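Local coordinates for uncharacterized protein (Bacteroides fragilis, PDB 3EWL), which is of unknown function but carries a thioredoxin-like domain with a CxxC pair, consistent with a role in thiol-disulfide chemistry, at residues 31-36 against 43-48; 112-117 against 123-128. All blocks are in the same frame, centred on the assembly; numbering follows the deposited sequence. Where two conformers were deposited one is given.

Overall arrangement
After the small hairpin of strands 11-13 and 19-21, the chain enters the five-stranded mixed sheet at strand 29-34. Interaction 1 closes first: residues 37-39 turn into helix 40-50, with the CxxC pair C39 and C42 at its start, and the helix folds back over one sheet face. Strands 64-70 and 90-93 then complete one side of the sheet, and interaction 2 closes the short turn of the hairpin 112-116/122-124 on the other. The two contacts follow in series, neither nested nor crossed, their centres about 12 Å apart. They meet because strands 29-34 and 112-116 are neighbours: L32 and F34 bond to Y114 and T112, while M31 and F45 pack on I113.

Interaction 1: residues 31-36 against 43-48; sequences MLFFYD and RKFEKL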
loop_
_atom_site.group_PDB
_atom_site.type_symbol
_atom_site.label_atom_id
_atom_site.label_comp_id
_atom_site.label_asym_id
_atom_site.label_seq_id
_atom_site.Cartn_x
_atom_site.Cartn_y
_atom_site.Cartn_z
HETATM N N MSE A 31 -4.098 -3.756 2.112
HETATM C CA MSE A 31 -2.950 -4.022 1.255
HETATM C C MSE A 31 -2.016 -2.827 1.311
HETATM O O MSE A 31 -2.410 -1.722 0.928
HETATM C CB MSE A 31 -3.386 -4.290 -0.173
HETATM C CG MSE A 31 -2.211 -4.639 -1.123
HETATM SE SE MSE A 31 -2.771 -4.994 -2.967
HETATM C CE MSE A 31 -2.618 -3.217 -3.695
ATOM N N LEU A 32 -0.769 -3.051 1.702
ATOM C CA LEU A 32 0.222 -1.992 1.593
ATOM C C LEU A 32 0.914 -2.065 0.240
ATOM O O LEU A 32 1.337 -3.134 -0.183
ATOM C CB LEU A 32 1.286 -2.106 2.684
ATOM C CG LEU A 32 0.842 -2.215 4.125
ATOM C CD1 LEU A 32 2.128 -2.444 4.933
ATOM C CD2 LEU A 32 0.052 -0.994 4.635
ATOM N N PHE A 33 1.018 -0.925 -0.424
ATOM C CA PHE A 33 1.598 -0.850 -1.755
ATOM C C PHE A 33 2.750 0.143 -1.728
ATOM O O PHE A 33 2.521 1.364 -1.783
ATOM C CB PHE A 33 0.513 -0.436 -2.783
ATOM C CG PHE A 33 0.985 -0.451 -4.240
ATOM C CD1 PHE A 33 1.064 -1.642 -4.951
ATOM C CD2 PHE A 33 1.312 0.734 -4.905
ATOM C CE1 PHE A 33 1.477 -1.659 -6.302
ATOM C CE2 PHE A 33 1.699 0.726 -6.263
ATOM C CZ PHE A 33 1.799 -0.485 -6.955
ATOM N N PHE A 34 3.982 -0.356 -1.586
ATOM C CA PHE A 34 5.131 0.525 -1.569
ATOM C C PHE A 34 5.559 0.796 -2.967
ATOM O O PHE A 34 5.887 -0.125 -3.704
ATOM C CB PHE A 34 6.283 0.012 -0.689
ATOM C CG PHE A 34 5.879 -0.209 0.761
ATOM C CD1 PHE A 34 5.740 0.868 1.642
ATOM C CD2 PHE A 34 5.555 -1.490 1.223
ATOM C CE1 PHE A 34 5.329 0.663 2.994
ATOM C CE2 PHE A 34 5.144 -1.700 2.564
ATOM C CZ PHE A 34 5.053 -0.609 3.450
ATOM N N TYR A 35 5.565 2.069 -3.345
ATOM C CA TYR A 35 5.784 2.406 -4.740
ATOM C C TYR A 35 6.718 3.599 -4.933
ATOM O O TYR A 35 7.102 4.296 -3.970
ATOM C CB TYR A 35 4.428 2.665 -5.424
ATOM C CG TYR A 35 3.793 4.017 -5.062
ATOM C CD1 TYR A 35 3.997 5.135 -5.868
ATOM C CD2 TYR A 35 3.009 4.174 -3.900
ATOM C CE1 TYR A 35 3.445 6.376 -5.556
ATOM C CE2 TYR A 35 2.435 5.419 -3.584
ATOM C CZ TYR A 35 2.664 6.513 -4.428
ATOM O OH TYR A 35 2.103 7.745 -4.174
ATOM N N ASP A 36 7.052 3.846 -6.202
ATOM C CA ASP A 36 7.709 5.084 -6.579
ATOM C C ASP A 36 6.879 5.803 -7.680
ATOM O O ASP A 36 6.325 5.153 -8.567
ATOM C CB ASP A 36 9.150 4.764 -7.055
ATOM C CG ASP A 36 9.950 6.005 -7.313
ATOM O OD1 ASP A 36 10.702 6.440 -6.412
ATOM O OD2 ASP A 36 9.777 6.567 -8.412
ATOM N N ARG A 43 3.068 1.234 -12.139
ATOM C CA ARG A 43 1.968 1.528 -13.064
ATOM C C ARG A 43 1.288 0.251 -13.573
ATOM O O ARG A 43 0.054 0.175 -13.576
ATOM C CB ARG A 43 2.451 2.384 -14.233
ATOM C CG ARG A 43 3.297 3.633 -13.850
ATOM C CD ARG A 43 2.525 4.720 -13.104
ATOM N NE ARG A 43 2.389 4.453 -11.657
ATOM C CZ ARG A 43 3.334 4.697 -10.755
ATOM N NH1 ARG A 43 3.107 4.452 -9.456
ATOM N NH2 ARG A 43 4.513 5.201 -11.146
ATOM N N LYS A 44 2.076 -0.751 -13.979
ATOM C CA LYS A 44 1.498 -1.981 -14.519
ATOM C C LYS A 44 0.694 -2.743 -13.490
ATOM O O LYS A 44 -0.381 -3.250 -13.818
ATOM C CB LYS A 44 2.562 -2.921 -15.134
ATOM C CG LYS A 44 3.303 -2.290 -16.325
ATOM C CD LYS A 44 4.522 -3.135 -16.825
ATOM C CE LYS A 44 4.120 -4.531 -17.437
ATOM N NZ LYS A 44 4.078 -5.679 -16.435
ATOM N N PHE A 45 1.219 -2.856 -12.265
ATOM C CA PHE A 45 0.480 -3.496 -11.183
ATOM C C PHE A 45 -0.851 -2.756 -10.933
ATOM O O PHE A 45 -1.919 -3.379 -10.800
ATOM C CB PHE A 45 1.314 -3.540 -9.864
ATOM C CG PHE A 45 0.607 -4.258 -8.747
ATOM C CD1 PHE A 45 0.878 -5.600 -8.487
ATOM C CD2 PHE A 45 -0.399 -3.627 -8.016
ATOM C CE1 PHE A 45 0.214 -6.280 -7.495
ATOM C CE2 PHE A 45 -1.085 -4.315 -7.000
ATOM C CZ PHE A 45 -0.782 -5.640 -6.750
ATOM N N GLU A 46 -0.761 -1.425 -10.818
ATOM C CA GLU A 46 -1.924 -0.537 -10.642
ATOM C C GLU A 46 -2.959 -0.802 -11.741
ATOM O O GLU A 46 -4.124 -0.968 -11.444
ATOM C CB GLU A 46 -1.522 0.952 -10.662
ATOM C CG GLU A 46 -0.732 1.422 -9.450
ATOM C CD GLU A 46 0.161 2.659 -9.744
ATOM O OE1 GLU A 46 1.117 2.929 -8.954
ATOM O OE2 GLU A 46 -0.084 3.358 -10.745
ATOM N N LYS A 47 -2.512 -0.876 -12.994
ATOM C CA LYS A 47 -3.377 -1.172 -14.138
ATOM C C LYS A 47 -4.040 -2.548 -14.041
ATOM O O LYS A 47 -5.239 -2.674 -14.285
ATOM C CB LYS A 47 -2.570 -1.070 -15.444
ATOM C CG LYS A 47 -3.409 -1.331 -16.708
ATOM C CD LYS A 47 -2.555 -1.573 -17.907
ATOM C CE LYS A 47 -3.408 -1.744 -19.140
ATOM N NZ LYS A 47 -4.006 -3.102 -19.155
ATOM N N LEU A 48 -3.269 -3.576 -13.688
ATOM C CA LEU A 48 -3.801 -4.940 -13.623
ATOM C C LEU A 48 -4.779 -5.100 -12.465
ATOM O O LEU A 48 -5.804 -5.748 -12.601
ATOM C CB LEU A 48 -2.684 -5.969 -13.452
ATOM C CG LEU A 48 -1.725 -6.307 -14.589
ATOM C CD1 LEU A 48 -0.769 -7.415 -14.112
ATOM C CD2 LEU A 48 -2.467 -6.737 -15.851
#
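F33 and E46 face each other with CA atoms 9.6 Å apart where strand 31-34 and the helical segment 43-48 run nearly antiparallel, their axes at 149° and 11.2 Å apart at closest approach. The apolar half is carried by alternate strand residues, M31 and F33, whose side chains point at the helix. The rings of F33 and F45 reach past one another from the two backbones: F33 CE1 lies 3.2 Å from F45 CD2, a tight approach, and the ring planes are inclined at 35°. In both phenylalanines CG is trans to the amide nitrogen (chi1 -175° in F33), which sends each ring across the gap between the backbones. Selenomethionine M31 bends at its last torsion and brings CE to F45 CE2 at 3.8 Å; its selenium lies at the ring's edge, a Met-aromatic contact.

The polar half starts from R43, whose chain folds back at its two middle torsions. Its guanidinium grips the E46 carboxylate side-on, NE to OE2 and NH1 to OE1 (2.6 Å), a salt bridge within the helix. At the NH1/NH2 end of the group, NH2 gives a bond to the backbone O of D36 at 3.2 Å, in the carbonyl plane, with a weak second one from NH1. Thus held, E46 lays OE1 3.5 Å from F33 CE2.

R43 also touches the CxxC pair at the helix start. Around this thioredoxin-like strand-to-helix connection, W89 meets F33 edge-to-face, L132 of helix 129-137 packs on M31 and F45, and I113 of strand 112-116 touches M31, F33 and F45.

Interaction 2: residues 112-117 against 123-128; sequences TIYLLD and ILKDTS
L115 and L124 form an antiparallel hydrogen-bonded pair, CA atoms 4.8 Å apart. L115 N donates to L124 O at 2.8 Å, while L115 O accepts two bonds, from I123 N and from L124 N at 3.1 Å. With two residues opposite one, this is a classic beta bulge. Beyond K125 the pairing slips: I113 O takes its bond from T127 N at 2.8 Å, and D126 N, though close to that oxygen, points badly for one.

D126 N sits instead over the centre of the Y114 ring, 3.8 Å above its plane. K125 runs alongside this ring in the same direction, CE reaching 3.7 Å from Y114 OH, and a water bonded to the hydroxyl accepts a weak bond from NZ.

L115 and L124 meet on the face away from the Y114 ring, CB to CB at 3.9 Å. I123 touches L115 CD2 with CD1; it holds CG1 between its own N and carbonyl carbon (chi1 59°), laying that branch over the L115 carbonyl while CG2 reaches D117 CB. Further along, the methyls of I113 and T127 meet at right-angled side chains.

Water-mediated bonds knit the opposite end. D126 OD1 accepts from two waters: one also donates to T112 OG1, which is itself hydrogen-bonded to A109 O; the other accepts from I113 N and donates to T127 O, so carboxylate and backbone are stitched without a direct bond. D126 OD2 is engaged by R108 in a salt bridge, which would favour its ionised form.

Strand 29-34 borders strand 112-116 on its other edge, and L132 and L136 of helix 129-137 pack on L115. The antiparallel hairpin at the sheet's margin, here bulged, and the helix after it are the C-terminal part of a thioredoxin fold.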
loop_
_atom_site.group_PDB
_atom_site.type_symbol
_atom_site.label_atom_id
_atom_site.label_comp_id
_atom_site.label_asym_id
_atom_site.label_seq_id
_atom_site.Cartn_x
_atom_site.Cartn_y
_atom_site.Cartn_z
ATOM N N THR A 112 6.527 -3.100 -3.789
ATOM C CA THR A 112 6.556 -4.218 -2.853
ATOM C C THR A 112 5.167 -4.205 -2.165
ATOM O O THR A 112 4.659 -3.168 -1.721
ATOM C CB THR A 112 7.672 -4.045 -1.788
ATOM O OG1 THR A 112 8.971 -3.973 -2.421
ATOM C CG2 THR A 112 7.641 -5.192 -0.735
ATOM N N ILE A 113 4.566 -5.371 -2.059
ATOM C CA ILE A 113 3.225 -5.466 -1.597
ATOM C C ILE A 113 3.191 -6.376 -0.365
ATOM O O ILE A 113 3.834 -7.459 -0.355
ATOM C CB ILE A 113 2.375 -6.054 -2.704
ATOM C CG1 ILE A 113 2.394 -5.134 -3.931
ATOM C CG2 ILE A 113 0.935 -6.248 -2.250
ATOM C CD1 ILE A 113 2.762 -5.856 -5.212
ATOM N N TYR A 114 2.410 -5.952 0.625
ATOM C CA TYR A 114 2.070 -6.767 1.785
ATOM C C TYR A 114 0.549 -6.831 1.932
ATOM O O TYR A 114 -0.144 -5.825 1.748
ATOM C CB TYR A 114 2.674 -6.160 3.091
ATOM C CG TYR A 114 4.188 -6.235 3.249
ATOM C CD1 TYR A 114 4.755 -6.933 4.324
ATOM C CD2 TYR A 114 5.052 -5.597 2.368
ATOM C CE1 TYR A 114 6.128 -6.986 4.509
ATOM C CE2 TYR A 114 6.438 -5.684 2.541
ATOM C CZ TYR A 114 6.952 -6.392 3.616
ATOM O OH TYR A 114 8.306 -6.506 3.845
ATOM N N LEU A 115 0.022 -7.996 2.297
ATOM C CA LEU A 115 -1.362 -8.073 2.727
ATOM C C LEU A 115 -1.452 -8.189 4.266
ATOM O O LEU A 115 -0.776 -9.024 4.871
ATOM C CB LEU A 115 -2.048 -9.247 2.048
ATOM C CG LEU A 115 -3.561 -9.293 2.302
ATOM C CD1 LEU A 115 -4.271 -8.047 1.810
ATOM C CD2 LEU A 115 -4.088 -10.509 1.583
ATOM N N LEU A 116 -2.267 -7.346 4.892
ATOM C CA LEU A 116 -2.443 -7.416 6.331
ATOM C C LEU A 116 -3.885 -7.804 6.580
ATOM O O LEU A 116 -4.757 -7.470 5.763
ATOM C CB LEU A 116 -2.234 -6.034 7.002
ATOM C CG LEU A 116 -1.105 -5.175 6.497
ATOM C CD1 LEU A 116 -1.059 -3.869 7.260
ATOM C CD2 LEU A 116 0.230 -5.951 6.607
ATOM N N ASP A 117 -4.134 -8.473 7.712
ATOM C CA ASP A 117 -5.476 -8.863 8.100
ATOM C C ASP A 117 -6.124 -7.790 8.955
ATOM O O ASP A 117 -5.675 -6.644 8.980
ATOM C CB ASP A 117 -5.450 -10.198 8.856
ATOM C CG ASP A 117 -4.899 -10.093 10.321
ATOM O OD1 ASP A 117 -4.574 -9.010 10.859
ATOM O OD2 ASP A 117 -4.835 -11.160 10.957
ATOM N N ILE A 123 -0.152 -11.067 6.691
ATOM C CA ILE A 123 -0.584 -12.404 6.267
ATOM C C ILE A 123 0.055 -12.795 4.933
ATOM O O ILE A 123 0.266 -13.965 4.672
ATOM C CB ILE A 123 -2.164 -12.643 6.284
ATOM C CG1 ILE A 123 -2.908 -11.693 5.397
ATOM C CG2 ILE A 123 -2.786 -12.620 7.699
ATOM C CD1 ILE A 123 -4.373 -12.131 5.183
ATOM N N LEU A 124 0.367 -11.825 4.076
ATOM C CA LEU A 124 1.242 -12.109 2.937
ATOM C C LEU A 124 2.325 -11.057 2.930
ATOM O O LEU A 124 2.022 -9.851 2.972
ATOM C CB LEU A 124 0.505 -12.114 1.580
ATOM C CG LEU A 124 -0.528 -13.184 1.238
ATOM C CD1 LEU A 124 -1.114 -12.898 -0.151
ATOM C CD2 LEU A 124 0.089 -14.601 1.256
ATOM N N LYS A 125 3.574 -11.523 2.872
ATOM C CA LYS A 125 4.759 -10.669 2.911
ATOM C C LYS A 125 5.441 -10.517 1.531
ATOM O O LYS A 125 5.723 -11.508 0.885
ATOM C CB LYS A 125 5.753 -11.195 3.961
ATOM C CG LYS A 125 7.205 -10.825 3.632
ATOM C CD LYS A 125 8.106 -10.703 4.809
ATOM C CE LYS A 125 9.356 -9.974 4.339
ATOM N NZ LYS A 125 10.029 -9.414 5.504
ATOM N N ASP A 126 5.692 -9.288 1.068
ATOM C CA ASP A 126 6.409 -9.069 -0.207
ATOM C C ASP A 126 5.868 -10.013 -1.298
ATOM O O ASP A 126 6.613 -10.803 -1.921
ATOM C CB ASP A 126 7.906 -9.293 -0.025
ATOM C CG ASP A 126 8.725 -8.952 -1.290
ATOM O OD1 ASP A 126 8.187 -8.312 -2.226
ATOM O OD2 ASP A 126 9.934 -9.295 -1.322
ATOM N N THR A 127 4.573 -9.908 -1.540
ATOM C CA THR A 127 3.864 -10.926 -2.270
ATOM C C THR A 127 3.617 -10.529 -3.736
ATOM O O THR A 127 4.121 -9.478 -4.213
ATOM C CB THR A 127 2.595 -11.304 -1.466
ATOM O OG1 THR A 127 1.942 -12.418 -2.069
ATOM C CG2 THR A 127 1.640 -10.106 -1.346
ATOM N N SER A 128 2.898 -11.383 -4.460
ATOM C CA SER A 128 2.572 -11.125 -5.860
ATOM C C SER A 128 1.091 -11.202 -6.199
ATOM O O SER A 128 0.290 -11.715 -5.417
ATOM C CB SER A 128 3.343 -12.077 -6.776
ATOM O OG SER A 128 4.553 -11.457 -7.207
HETATM O O HOH W 1 10.033 -6.302 -2.999
HETATM O O HOH W 2 5.928 -7.544 -3.416
HETATM O O HOH W 3 10.133 -6.243 6.318
#